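Local coordinates for Glyoxalase/bleomycin resisance protein/dioxygenase (Streptomyces sp. CB03234, PDB 5UJP), which binds riboflavin and calcium and may act as a dioxygenase of the glyoxalase/bleomycin resistance superfamily, at residues F5-S10 against L50-W55; D11-K16 against H35-Q40; R84-D89 against A100-P105. All blocks are in the same frame, centred on the assembly; numbering follows the deposited sequence. Where two conformers were deposited one is given.

How the interactions relate
Interactions 1 and 2 adjoin, their centres 7 Å apart, in one half of the chain: strand 48-53 lies between strands 3-8 and 37-42 of a mixed sheet, and helix 12-23 packs against it. Gln-12 NE2 joins them, donating to Arg-37 O in interaction 2 and to Leu-52 O of interaction 1. Interaction 3 belongs to the second four-stranded sheet, its centre 18 Å from interaction 1 and 20 Å from interaction 2. Asp-104 links the halves, its OD2 hydrogen-bonded to Tyr-19 OH and 4.2 Å from Val-7 CG1. The riboflavin-binding residues Gln-31 and Gln-99 have side chains about 7 Å from Arg-37 and about 4 Å from Met-101, respectively, although this chain holds no riboflavin.

Interaction 1. Residues F5-S10 against L50-W55; sequences FSVPVS and LVLVDW
Val-7 is wedged against Leu-50 and Leu-52 of the neighbouring strand. Its CB lies 4.0 Å from Leu-52 CD2. Beyond CB the branches part: CG1, anti to the backbone N (chi1 179°), leads toward Asp-104, while CG2, anti to the carbonyl carbon, reaches back to Leu-50 CB at 4.0 Å. Tyr-19 of helix 12-23 covers this face of the sheet. On the other face Ser-6 CB rests on both methyls of Val-53, and its OG is hydrogen-bonded to Gly-66 O of the second subunit, so the strand also takes part in the dimer contact.

The backbones form a four-bond parallel ladder: Val-51 N to Phe-5 O, Val-7 N to Val-51 O (2.8 Å), Val-53 N to Val-7 O (2.9 Å) and Val-9 N to Val-53 O. The last is nearly straight, 176° at the hydrogen, and carries the pairing past the end of strand 3-8. There Val-9 CG2 lies 3.5 Å from Val-53 O. Weaker CA-H...O contacts fill the intervals, as from Leu-50 CA to Phe-5 O at 3.2 Å.

This parallel pairing of first and fourth strands belongs to the βαβββ module of the vicinal oxygen chelate fold.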
ATOM      1  N   PHE A   5       4.367  -1.462   1.450  0.63 16.87           N
ATOM      2  CA  PHE A   5       3.342  -2.218   0.749  0.63 16.84           C
ATOM      3  C   PHE A   5       3.984  -3.372  -0.009  0.63 15.94           C
ATOM      4  O   PHE A   5       5.078  -3.228  -0.569  0.63 17.47           O
ATOM      5  CB  PHE A   5       2.577  -1.323  -0.257  0.63 20.33           C
ATOM      6  CG  PHE A   5       1.301  -1.931  -0.764  0.63 37.21           C
ATOM      7  CD1 PHE A   5       1.313  -2.903  -1.754  0.63 41.38           C
ATOM      8  CD2 PHE A   5       0.082  -1.531  -0.243  0.63 36.77           C
ATOM      9  CE1 PHE A   5       0.137  -3.464  -2.204  0.63 35.55           C
ATOM     10  CE2 PHE A   5      -1.097  -2.077  -0.697  0.63 84.02           C
ATOM     11  CZ  PHE A   5      -1.071  -3.044  -1.677  0.63106.32           C
ATOM     12  N   SER A   6       3.274  -4.509  -0.069  1.00 17.90           N
ATOM     13  CA  SER A   6       3.769  -5.706  -0.741  1.00 18.88           C
ATOM     14  C   SER A   6       3.157  -5.819  -2.127  1.00 19.77           C
ATOM     15  O   SER A   6       1.937  -5.910  -2.265  1.00 25.20           O
ATOM     16  CB  SER A   6       3.472  -6.970   0.083  1.00 19.94           C
ATOM     17  OG  SER A   6       4.136  -6.929   1.315  1.00 21.91           O
ATOM     18  N   VAL A   7       4.006  -5.819  -3.145  1.00 19.13           N
ATOM     19  CA  VAL A   7       3.580  -5.863  -4.539  1.00 18.15           C
ATOM     20  C   VAL A   7       3.697  -7.314  -4.998  1.00 18.07           C
ATOM     21  O   VAL A   7       4.795  -7.882  -4.915  1.00 19.40           O
ATOM     22  CB  VAL A   7       4.460  -4.946  -5.393  1.00 17.56           C
ATOM     23  CG1 VAL A   7       4.017  -5.036  -6.860  1.00 18.26           C
ATOM     24  CG2 VAL A   7       4.360  -3.500  -4.866  1.00 18.67           C
ATOM     25  N   PRO A   8       2.624  -7.928  -5.496  1.00 17.85           N
ATOM     26  CA  PRO A   8       2.698  -9.353  -5.879  1.00 18.15           C
ATOM     27  C   PRO A   8       3.305  -9.508  -7.270  1.00 18.74           C
ATOM     28  O   PRO A   8       2.737  -9.046  -8.279  1.00 18.31           O
ATOM     29  CB  PRO A   8       1.227  -9.792  -5.855  1.00 18.06           C
ATOM     30  CG  PRO A   8       0.499  -8.555  -6.221  1.00 18.55           C
ATOM     31  CD  PRO A   8       1.252  -7.410  -5.607  1.00 17.61           C
ATOM     32  N   VAL A   9       4.444 -10.225  -7.334  1.00 20.71           N
ATOM     33  CA  VAL A   9       5.139 -10.434  -8.602  1.00 19.61           C
ATOM     34  C   VAL A   9       5.303 -11.931  -8.859  1.00 20.50           C
ATOM     35  O   VAL A   9       5.205 -12.759  -7.953  1.00 25.21           O
ATOM     36  CB  VAL A   9       6.507  -9.715  -8.637  1.00 19.53           C
ATOM     37  CG1 VAL A   9       6.338  -8.179  -8.375  1.00 22.13           C
ATOM     38  CG2 VAL A   9       7.468 -10.386  -7.665  1.00 19.88           C
ATOM     39  N   SER A  10       5.522 -12.272 -10.136  1.00 22.42           N
ATOM     40  CA  SER A  10       5.693 -13.676 -10.505  1.00 25.14           C
ATOM     41  C   SER A  10       7.147 -14.105 -10.531  1.00 25.68           C
ATOM     42  O   SER A  10       7.443 -15.291 -10.333  1.00 29.14           O
ATOM     43  CB  SER A  10       5.084 -13.964 -11.882  1.00 26.65           C
ATOM     44  OG  SER A  10       5.758 -13.271 -12.917  1.00 29.24           O
ATOM     45  N   LEU A  50       8.249  -0.423  -1.211  1.00 18.61           N
ATOM     46  CA  LEU A  50       7.547  -1.547  -1.824  1.00 19.34           C
ATOM     47  C   LEU A  50       8.404  -2.785  -1.609  1.00 18.57           C
ATOM     48  O   LEU A  50       9.614  -2.753  -1.834  1.00 20.61           O
ATOM     49  CB  LEU A  50       7.333  -1.327  -3.341  1.00 19.64           C
ATOM     50  CG  LEU A  50       6.696  -0.004  -3.764  1.00 20.69           C
ATOM     51  CD1 LEU A  50       6.580   0.107  -5.297  1.00 20.97           C
ATOM     52  CD2 LEU A  50       5.321   0.111  -3.117  1.00 21.60           C
ATOM     53  N   VAL A  51       7.777  -3.874  -1.202  1.00 18.02           N
ATOM     54  CA  VAL A  51       8.431  -5.165  -1.123  1.00 17.57           C
ATOM     55  C   VAL A  51       7.858  -6.014  -2.240  1.00 18.13           C
ATOM     56  O   VAL A  51       6.635  -6.157  -2.377  1.00 19.92           O
ATOM     57  CB  VAL A  51       8.232  -5.824   0.251  1.00 21.72           C
ATOM     58  CG1 VAL A  51       9.117  -7.073   0.366  1.00 24.71           C
ATOM     59  CG2 VAL A  51       8.562  -4.834   1.338  1.00 25.16           C
ATOM     60  N   LEU A  52       8.746  -6.626  -3.020  1.00 18.34           N
ATOM     61  CA  LEU A  52       8.353  -7.314  -4.237  1.00 18.27           C
ATOM     62  C   LEU A  52       8.272  -8.791  -3.887  1.00 19.99           C
ATOM     63  O   LEU A  52       9.300  -9.473  -3.799  1.00 21.20           O
ATOM     64  CB  LEU A  52       9.387  -7.045  -5.337  1.00 19.64           C
ATOM     65  CG  LEU A  52       9.702  -5.560  -5.558  1.00 19.58           C
ATOM     66  CD1 LEU A  52      10.760  -5.381  -6.673  1.00 20.97           C
ATOM     67  CD2 LEU A  52       8.436  -4.747  -5.919  1.00 20.54           C
ATOM     68  N   VAL A  53       7.049  -9.284  -3.674  1.00 20.02           N
ATOM     69  CA  VAL A  53       6.817 -10.556  -3.003  1.00 21.77           C
ATOM     70  C   VAL A  53       6.163 -11.565  -3.945  1.00 20.97           C
ATOM     71  O   VAL A  53       5.506 -11.232  -4.931  1.00 22.84           O
ATOM     72  CB  VAL A  53       5.978 -10.432  -1.711  1.00 21.22           C
ATOM     73  CG1 VAL A  53       6.526  -9.338  -0.790  1.00 23.63           C
ATOM     74  CG2 VAL A  53       4.504 -10.148  -2.042  1.00 24.25           C
ATOM     75  N   ASP A  54       6.303 -12.842  -3.585  1.00 22.56           N
ATOM     76  CA  ASP A  54       5.642 -13.880  -4.361  1.00 23.10           C
ATOM     77  C   ASP A  54       4.926 -14.904  -3.498  1.00 24.00           C
ATOM     78  O   ASP A  54       4.599 -15.990  -4.003  1.00 27.70           O
ATOM     79  CB  ASP A  54       6.591 -14.535  -5.389  1.00 24.15           C
ATOM     80  CG  ASP A  54       7.783 -15.234  -4.728  1.00 26.28           C
ATOM     81  OD1 ASP A  54       7.928 -15.165  -3.494  1.00 28.57           O
ATOM     82  OD2 ASP A  54       8.614 -15.835  -5.459  1.00 29.03           O
ATOM     83  N   TRP A  55       4.676 -14.589  -2.224  1.00 26.02           N
ATOM     84  CA  TRP A  55       4.190 -15.571  -1.260  1.00 27.46           C
ATOM     85  C   TRP A  55       2.800 -15.290  -0.682  1.00 28.20           C
ATOM     86  O   TRP A  55       2.408 -15.951   0.284  1.00 31.17           O
ATOM     87  CB  TRP A  55       5.199 -15.735  -0.119  1.00 27.42           C
ATOM     88  CG  TRP A  55       5.549 -14.456   0.580  1.00 28.41           C
ATOM     89  CD1 TRP A  55       4.815 -13.798   1.535  1.00 28.23           C
ATOM     90  CD2 TRP A  55       6.770 -13.728   0.432  1.00 26.36           C
ATOM     91  NE1 TRP A  55       5.501 -12.652   1.949  1.00 26.90           N
ATOM     92  CE2 TRP A  55       6.704 -12.601   1.287  1.00 27.80           C
ATOM     93  CE3 TRP A  55       7.915 -13.911  -0.361  1.00 26.85           C
ATOM     94  CZ2 TRP A  55       7.745 -11.680   1.388  1.00 28.07           C
ATOM     95  CZ3 TRP A  55       8.928 -12.989  -0.271  1.00 27.61           C
ATOM     96  CH2 TRP A  55       8.833 -11.876   0.585  1.00 28.33           C
TER

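Interaction 2. Residues D11-K16 against H35-Q40; sequences DQEKAK and HGRWLQ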
ATOM      1  N   ASP A  11       8.051 -13.187 -10.836  1.00 23.44           N
ATOM      2  CA  ASP A  11       9.472 -13.471 -10.959  1.00 24.61           C
ATOM      3  C   ASP A  11      10.204 -12.318 -10.282  1.00 24.24           C
ATOM      4  O   ASP A  11      10.199 -11.184 -10.783  1.00 24.59           O
ATOM      5  CB  ASP A  11       9.846 -13.594 -12.441  1.00 26.98           C
ATOM      6  CG  ASP A  11      11.289 -14.004 -12.649  1.00 28.37           C
ATOM      7  OD1 ASP A  11      12.182 -13.429 -11.996  1.00 29.34           O
ATOM      8  OD2 ASP A  11      11.542 -14.906 -13.491  1.00 33.02           O
ATOM      9  N   GLN A  12      10.814 -12.603  -9.127  1.00 23.12           N
ATOM     10  CA  GLN A  12      11.414 -11.529  -8.343  1.00 21.65           C
ATOM     11  C   GLN A  12      12.626 -10.919  -9.029  1.00 21.66           C
ATOM     12  O   GLN A  12      12.901  -9.736  -8.834  1.00 23.57           O
ATOM     13  CB  GLN A  12      11.802 -12.033  -6.962  1.00 21.62           C
ATOM     14  CG  GLN A  12      10.577 -12.312  -6.088  1.00 21.88           C
ATOM     15  CD  GLN A  12      10.965 -12.801  -4.703  1.00 21.69           C
ATOM     16  OE1 GLN A  12      11.575 -13.847  -4.565  1.00 24.63           O
ATOM     17  NE2 GLN A  12      10.596 -12.029  -3.665  1.00 23.07           N
ATOM     18  N   GLU A  13      13.404 -11.708  -9.758  1.00 23.29           N
ATOM     19  CA  GLU A  13      14.573 -11.143 -10.422  1.00 22.81           C
ATOM     20  C   GLU A  13      14.164 -10.167 -11.519  1.00 23.22           C
ATOM     21  O   GLU A  13      14.742  -9.074 -11.639  1.00 24.01           O
ATOM     22  CB  GLU A  13      15.447 -12.256 -10.997  1.00 27.01           C
ATOM     23  CG  GLU A  13      16.798 -11.714 -11.431  1.00 29.73           C
ATOM     24  CD  GLU A  13      17.624 -11.197 -10.262  1.00 32.51           C
ATOM     25  OE1 GLU A  13      17.413 -11.679  -9.135  1.00 32.97           O
ATOM     26  OE2 GLU A  13      18.503 -10.328 -10.463  1.00 33.77           O
ATOM     27  N   LYS A  14      13.163 -10.532 -12.318  1.00 24.09           N
ATOM     28  CA  LYS A  14      12.654  -9.602 -13.330  1.00 24.17           C
ATOM     29  C   LYS A  14      12.027  -8.379 -12.675  1.00 23.13           C
ATOM     30  O   LYS A  14      12.121  -7.277 -13.218  1.00 25.86           O
ATOM     31  CB  LYS A  14      11.619 -10.296 -14.237  1.00 23.00           C
ATOM     32  CG  LYS A  14      12.227 -11.455 -15.082  1.00 26.18           C
ATOM     33  CD  LYS A  14      11.223 -12.128 -15.992  1.00 27.27           C
ATOM     34  CE  LYS A  14      11.850 -13.238 -16.849  1.00 30.90           C
ATOM     35  NZ  LYS A  14      10.817 -13.973 -17.611  1.00 32.30           N
ATOM     36  N   ALA A  15      11.388  -8.542 -11.523  1.00 22.24           N
ATOM     37  CA  ALA A  15      10.825  -7.393 -10.825  1.00 20.64           C
ATOM     38  C   ALA A  15      11.929  -6.479 -10.313  1.00 21.01           C
ATOM     39  O   ALA A  15      11.799  -5.251 -10.363  1.00 21.46           O
ATOM     40  CB  ALA A  15       9.925  -7.869  -9.684  1.00 20.60           C
ATOM     41  N   LYS A  16      13.018  -7.050  -9.809  1.00 21.57           N
ATOM     42  CA  LYS A  16      14.140  -6.201  -9.403  1.00 22.32           C
ATOM     43  C   LYS A  16      14.684  -5.378 -10.568  1.00 24.01           C
ATOM     44  O   LYS A  16      14.939  -4.166 -10.428  1.00 23.21           O
ATOM     45  CB  LYS A  16      15.253  -7.051  -8.815  1.00 22.34           C
ATOM     46  CG  LYS A  16      16.445  -6.279  -8.333  1.00 22.77           C
ATOM     47  CD  LYS A  16      17.466  -7.214  -7.681  1.00 24.84           C
ATOM     48  CE  LYS A  16      18.648  -6.465  -7.067  1.00 25.74           C
ATOM     49  NZ  LYS A  16      19.731  -7.416  -6.573  1.00 27.42           N
ATOM     50  N   HIS A  35       9.491 -15.463   4.696  1.00 28.92           N
ATOM     51  CA  HIS A  35       8.598 -16.131   3.760  1.00 26.31           C
ATOM     52  C   HIS A  35       9.219 -16.341   2.391  1.00 27.49           C
ATOM     53  O   HIS A  35       8.614 -16.992   1.541  1.00 27.66           O
ATOM     54  CB  HIS A  35       7.295 -15.348   3.606  1.00 26.73           C
ATOM     55  CG  HIS A  35       6.513 -15.251   4.872  1.00 29.20           C
ATOM     56  ND1 HIS A  35       5.622 -16.221   5.260  1.00 28.63           N
ATOM     57  CD2 HIS A  35       6.510 -14.322   5.861  1.00 31.47           C
ATOM     58  CE1 HIS A  35       5.085 -15.889   6.420  1.00 29.66           C
ATOM     59  NE2 HIS A  35       5.636 -14.765   6.830  1.00 31.23           N
ATOM     60  N   GLY A  36      10.422 -15.838   2.177  1.00 24.66           N
ATOM     61  CA  GLY A  36      11.000 -15.859   0.853  1.00 25.13           C
ATOM     62  C   GLY A  36      12.068 -14.787   0.752  1.00 24.85           C
ATOM     63  O   GLY A  36      12.482 -14.213   1.751  1.00 27.14           O
ATOM     64  N   ARG A  37      12.473 -14.526  -0.477  1.00 24.33           N
ATOM     65  CA  ARG A  37      13.438 -13.466  -0.752  1.00 24.49           C
ATOM     66  C   ARG A  37      12.827 -12.108  -0.430  1.00 22.81           C
ATOM     67  O   ARG A  37      11.794 -11.742  -1.001  1.00 24.91           O
ATOM     68  CB  ARG A  37      13.829 -13.563  -2.218  1.00 24.54           C
ATOM     69  CG  ARG A  37      14.800 -12.506  -2.679  1.00 25.34           C
ATOM     70  CD  ARG A  37      15.088 -12.697  -4.182  1.00 23.59           C
ATOM     71  NE  ARG A  37      16.002 -11.704  -4.714  1.00 24.82           N
ATOM     72  CZ  ARG A  37      16.357 -11.664  -5.988  1.00 25.82           C
ATOM     73  NH1 ARG A  37      15.877 -12.568  -6.842  1.00 27.07           N
ATOM     74  NH2 ARG A  37      17.189 -10.732  -6.418  1.00 26.63           N
ATOM     75  N   TRP A  38      13.441 -11.380   0.511  1.00 22.07           N
ATOM     76  CA  TRP A  38      12.965 -10.060   0.910  1.00 22.00           C
ATOM     77  C   TRP A  38      13.646  -9.033   0.013  1.00 22.92           C
ATOM     78  O   TRP A  38      14.850  -8.775   0.149  1.00 23.84           O
ATOM     79  CB  TRP A  38      13.245  -9.793   2.397  1.00 23.21           C
ATOM     80  CG  TRP A  38      12.728  -8.438   2.851  1.00 24.25           C
ATOM     81  CD1 TRP A  38      13.388  -7.223   2.801  1.00 25.71           C
ATOM     82  CD2 TRP A  38      11.411  -8.150   3.366  1.00 26.04           C
ATOM     83  NE1 TRP A  38      12.576  -6.226   3.306  1.00 25.99           N
ATOM     84  CE2 TRP A  38      11.355  -6.760   3.634  1.00 26.58           C
ATOM     85  CE3 TRP A  38      10.282  -8.932   3.626  1.00 27.38           C
ATOM     86  CZ2 TRP A  38      10.216  -6.147   4.156  1.00 28.68           C
ATOM     87  CZ3 TRP A  38       9.161  -8.326   4.167  1.00 26.53           C
ATOM     88  CH2 TRP A  38       9.134  -6.937   4.409  1.00 28.73           C
ATOM     89  N   LEU A  39      12.873  -8.457  -0.901  1.00 21.68           N
ATOM     90  CA  LEU A  39      13.372  -7.571  -1.951  1.00 20.42           C
ATOM     91  C   LEU A  39      12.589  -6.272  -1.805  1.00 21.36           C
ATOM     92  O   LEU A  39      11.390  -6.232  -2.113  1.00 21.08           O
ATOM     93  CB  LEU A  39      13.125  -8.229  -3.307  1.00 23.31           C
ATOM     94  CG  LEU A  39      13.529  -7.416  -4.548  1.00 22.85           C
ATOM     95  CD1 LEU A  39      15.009  -6.964  -4.514  1.00 25.23           C
ATOM     96  CD2 LEU A  39      13.195  -8.225  -5.828  1.00 22.94           C
ATOM     97  N   GLN A  40      13.259  -5.228  -1.314  1.00 22.12           N
ATOM     98  CA  GLN A  40      12.592  -4.009  -0.885  1.00 20.80           C
ATOM     99  C   GLN A  40      13.180  -2.806  -1.610  1.00 20.60           C
ATOM    100  O   GLN A  40      14.403  -2.646  -1.651  1.00 22.74           O
ATOM    101  CB  GLN A  40      12.728  -3.848   0.632  1.00 22.07           C
ATOM    102  CG  GLN A  40      11.971  -2.651   1.201  1.00 21.81           C
ATOM    103  CD  GLN A  40      12.096  -2.578   2.702  1.00 24.75           C
ATOM    104  OE1 GLN A  40      12.738  -3.420   3.328  1.00 27.32           O
ATOM    105  NE2 GLN A  40      11.536  -1.554   3.276  1.00 25.76           N
TER
HETATM  106  O   HOH W   1      10.696 -15.444  -2.526  1.00 30.65           O
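The guanidinium of Arg-37 receives Glu-13 at its edge, with Gln-12 CB and Lys-16 CD placed obliquely about it. In a salt bridge, NH1 and NH2 both donate to the single oxygen Glu-13 OE1, each at 2.9 Å, and the acceptor lies only 4° out of the guanidinium plane. The carboxylate is turned 23° from that plane. An extended Arg-37 chain carries the group to the helix, while Glu-13, bent at chi2 (65°), turns its acid back to meet it.

Gln-12 runs past Arg-37 in the opposite direction. Its NE2 donates to Arg-37 O at 2.9 Å and also to Leu-52 O; OE1 accepts from a water, 2.7 Å away, that itself accepts from Arg-37 N. Both ends of the amide are thus engaged, which would fix its rotation.

Lys-16 crosses Arg-37 at about a right angle, with NZ 4.2 Å from NH2. Asp-30 forms a salt bridge with both and would offset their like charge. Toward the sheet, Leu-39 CD2 packs 3.8 Å from Lys-16 CB. Asp-11 N-caps the helix through OD1, accepting from Lys-14 N.

The Glu-13 and Gln-12 bonds join helix 12-23 to strand 37-42, helix-on-sheet packing found in vicinal oxygen chelate proteins.

Interaction 3. Residues R84-D89 against A100-P105; sequences RGVAVD and AMFSDP
Two backbone hydrogen bonds tie Asp-89 to Met-101, a selenomethionine, as an antiparallel hydrogen-bonded pair. Asp-89 N donates to Met-101 O at 2.8 Å with 174° at the hydrogen, and Met-101 N returns a bond of 2.9 Å to Asp-89 O. Val-88 and Phe-102 form the adjoining non-hydrogen-bonded pair.

CA-H...O contacts supplement the pairing: Val-88 CA approaches Met-101 O at 3.4 Å, and Phe-102 CA approaches Ala-87 O at 3.3 Å. Beyond this the two backbones separate. Ser-103 N, buried here, has no partner in the model, and a water donates to Ser-103 O while only weakly accepting from Ala-87 N.

Apolar packing lies on the face toward helix 74-83. Phe-102 CB is contacted by Val-86 CG1 at 3.9 Å and Val-88 CG2 at 4.1 Å. Phe-102 CG sits between the backbone N and carbonyl carbon (chi1 64°), and the ring leads away from segment 84-89 to Leu-81, Ile-110 and Leu-112. Val-88 CG1 meets Ala-100 CB at 4.3 Å, and Cys-78 covers both residues.

Segment 84-89 enters this pairing from a Schellman motif at Gly-85 (phi 82°), which ends helix 74-83. The pairing forms the open end of the β-hairpin 88-94/97-103, whose second strand carries the riboflavin-binding Gln-99.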
ATOM      1  N   ARG A  84      12.043   4.456 -21.729  1.00 39.51           N
ATOM      2  CA  ARG A  84      12.606   3.165 -21.370  1.00 39.81           C
ATOM      3  C   ARG A  84      11.686   2.005 -21.707  1.00 42.36           C
ATOM      4  O   ARG A  84      11.880   0.894 -21.186  1.00 44.01           O
ATOM      5  CB  ARG A  84      13.023   3.161 -19.902  1.00 40.89           C
ATOM      6  CG  ARG A  84      14.217   4.037 -19.633  1.00 42.71           C
ATOM      7  CD  ARG A  84      14.455   4.204 -18.154  1.00 45.77           C
ATOM      8  NE  ARG A  84      15.694   4.931 -17.925  1.00 49.80           N
ATOM      9  CZ  ARG A  84      16.715   4.472 -17.209  1.00 51.72           C
ATOM     10  NH1 ARG A  84      16.634   3.291 -16.604  1.00 51.65           N
ATOM     11  NH2 ARG A  84      17.816   5.205 -17.080  1.00 52.78           N
ATOM     12  N   GLY A  85      10.663   2.251 -22.520  1.00 43.18           N
ATOM     13  CA  GLY A  85       9.771   1.192 -22.950  1.00 44.69           C
ATOM     14  C   GLY A  85       8.679   0.819 -21.979  1.00 43.58           C
ATOM     15  O   GLY A  85       8.175  -0.314 -22.022  1.00 47.07           O
ATOM     16  N   VAL A  86       8.286   1.728 -21.093  1.00 38.23           N
ATOM     17  CA  VAL A  86       7.250   1.425 -20.128  1.00 35.75           C
ATOM     18  C   VAL A  86       5.939   2.041 -20.583  1.00 38.89           C
ATOM     19  O   VAL A  86       5.908   3.186 -21.025  1.00 39.48           O
ATOM     20  CB  VAL A  86       7.658   1.945 -18.741  1.00 33.19           C
ATOM     21  CG1 VAL A  86       6.522   1.703 -17.716  1.00 32.69           C
ATOM     22  CG2 VAL A  86       8.950   1.285 -18.303  1.00 31.44           C
ATOM     23  N   ALA A  87       4.843   1.297 -20.422  1.00 41.02           N
ATOM     24  CA  ALA A  87       3.521   1.814 -20.756  1.00 40.62           C
ATOM     25  C   ALA A  87       3.073   2.819 -19.698  1.00 38.62           C
ATOM     26  O   ALA A  87       3.040   2.490 -18.510  1.00 41.29           O
ATOM     27  CB  ALA A  87       2.512   0.669 -20.821  1.00 41.08           C
ATOM     28  N   VAL A  88       2.682   4.021 -20.142  1.00 36.79           N
ATOM     29  CA  VAL A  88       2.256   5.096 -19.242  1.00 31.91           C
ATOM     30  C   VAL A  88       0.904   5.663 -19.662  1.00 30.38           C
ATOM     31  O   VAL A  88       0.687   5.981 -20.838  1.00 34.34           O
ATOM     32  CB  VAL A  88       3.281   6.236 -19.139  1.00 30.44           C
ATOM     33  CG1 VAL A  88       2.713   7.370 -18.332  1.00 32.53           C
ATOM     34  CG2 VAL A  88       4.602   5.752 -18.568  1.00 33.17           C
ATOM     35  N   ASP A  89       0.013   5.841 -18.688  1.00 29.03           N
ATOM     36  CA  ASP A  89      -1.274   6.506 -18.870  1.00 29.46           C
ATOM     37  C   ASP A  89      -1.192   7.842 -18.149  1.00 26.23           C
ATOM     38  O   ASP A  89      -1.029   7.894 -16.922  1.00 27.05           O
ATOM     39  CB  ASP A  89      -2.393   5.645 -18.290  1.00 35.26           C
ATOM     40  CG  ASP A  89      -3.791   6.212 -18.547  1.00 42.39           C
ATOM     41  OD1 ASP A  89      -3.925   7.234 -19.230  1.00 44.93           O
ATOM     42  OD2 ASP A  89      -4.775   5.591 -18.071  1.00 47.15           O
ATOM     43  N   ALA A 100      -0.259  10.074 -12.979  1.00 19.91           N
ATOM     44  CA  ALA A 100      -0.076   9.163 -14.089  1.00 19.54           C
ATOM     45  C   ALA A 100       0.029   7.756 -13.544  1.00 20.08           C
ATOM     46  O   ALA A 100       0.312   7.547 -12.362  1.00 23.38           O
ATOM     47  CB  ALA A 100       1.217   9.466 -14.838  1.00 20.70           C
HETATM   48  N   MSE A 101      -0.221   6.765 -14.418  1.00 20.16           N
HETATM   49  CA  MSE A 101      -0.155   5.361 -14.019  1.00 20.31           C
HETATM   50  C   MSE A 101       0.769   4.635 -14.967  1.00 20.09           C
HETATM   51  O   MSE A 101       0.821   4.960 -16.157  1.00 22.27           O
HETATM   52  CB  MSE A 101      -1.554   4.739 -14.117  1.00 33.82           C
HETATM   53  CG  MSE A 101      -2.675   5.699 -13.768  1.00 52.14           C
HETATM   54 SE   MSE A 101      -2.614   6.310 -11.905  1.00 69.49          SE
HETATM   55  CE  MSE A 101      -2.977   4.607 -11.038  1.00 71.61           C
ATOM     56  N   PHE A 102       1.495   3.657 -14.465  1.00 18.64           N
ATOM     57  CA  PHE A 102       2.246   2.771 -15.310  1.00 20.81           C
ATOM     58  C   PHE A 102       2.157   1.348 -14.771  1.00 18.65           C
ATOM     59  O   PHE A 102       1.796   1.115 -13.611  1.00 19.55           O
ATOM     60  CB  PHE A 102       3.706   3.207 -15.443  1.00 22.21           C
ATOM     61  CG  PHE A 102       4.513   3.180 -14.145  1.00 21.67           C
ATOM     62  CD1 PHE A 102       4.539   4.270 -13.286  1.00 22.62           C
ATOM     63  CD2 PHE A 102       5.332   2.072 -13.844  1.00 21.17           C
ATOM     64  CE1 PHE A 102       5.316   4.264 -12.137  1.00 23.83           C
ATOM     65  CE2 PHE A 102       6.103   2.059 -12.694  1.00 23.12           C
ATOM     66  CZ  PHE A 102       6.079   3.154 -11.811  1.00 23.56           C
ATOM     67  N   SER A 103       2.455   0.390 -15.626  1.00 19.84           N
ATOM     68  CA  SER A 103       2.314  -1.014 -15.296  1.00 20.89           C
ATOM     69  C   SER A 103       3.686  -1.667 -15.234  1.00 20.17           C
ATOM     70  O   SER A 103       4.582  -1.330 -16.024  1.00 20.80           O
ATOM     71  CB  SER A 103       1.495  -1.730 -16.382  1.00 27.18           C
ATOM     72  OG  SER A 103       0.115  -1.406 -16.309  1.00 34.46           O
ATOM     73  N   ASP A 104       3.842  -2.610 -14.303  1.00 18.92           N
ATOM     74  CA  ASP A 104       5.042  -3.426 -14.243  1.00 20.50           C
ATOM     75  C   ASP A 104       4.887  -4.643 -15.153  1.00 23.17           C
ATOM     76  O   ASP A 104       3.832  -4.832 -15.778  1.00 22.69           O
ATOM     77  CB  ASP A 104       5.393  -3.710 -12.759  1.00 18.81           C
ATOM     78  CG  ASP A 104       4.644  -4.855 -12.141  1.00 19.68           C
ATOM     79  OD1 ASP A 104       3.752  -5.444 -12.767  1.00 19.01           O
ATOM     80  OD2 ASP A 104       4.938  -5.162 -10.949  1.00 20.13           O
ATOM     81  N   PRO A 105       5.927  -5.470 -15.276  1.00 25.06           N
ATOM     82  CA  PRO A 105       5.834  -6.647 -16.167  1.00 26.87           C
ATOM     83  C   PRO A 105       4.664  -7.573 -15.906  1.00 26.97           C
ATOM     84  O   PRO A 105       4.143  -8.184 -16.854  1.00 26.75           O
ATOM     85  CB  PRO A 105       7.144  -7.386 -15.895  1.00 28.71           C
ATOM     86  CG  PRO A 105       8.131  -6.274 -15.657  1.00 28.74           C
ATOM     87  CD  PRO A 105       7.312  -5.291 -14.787  1.00 25.95           C
TER
HETATM   88  O   HOH W   2       5.189  -1.515 -18.417  1.00 36.82           O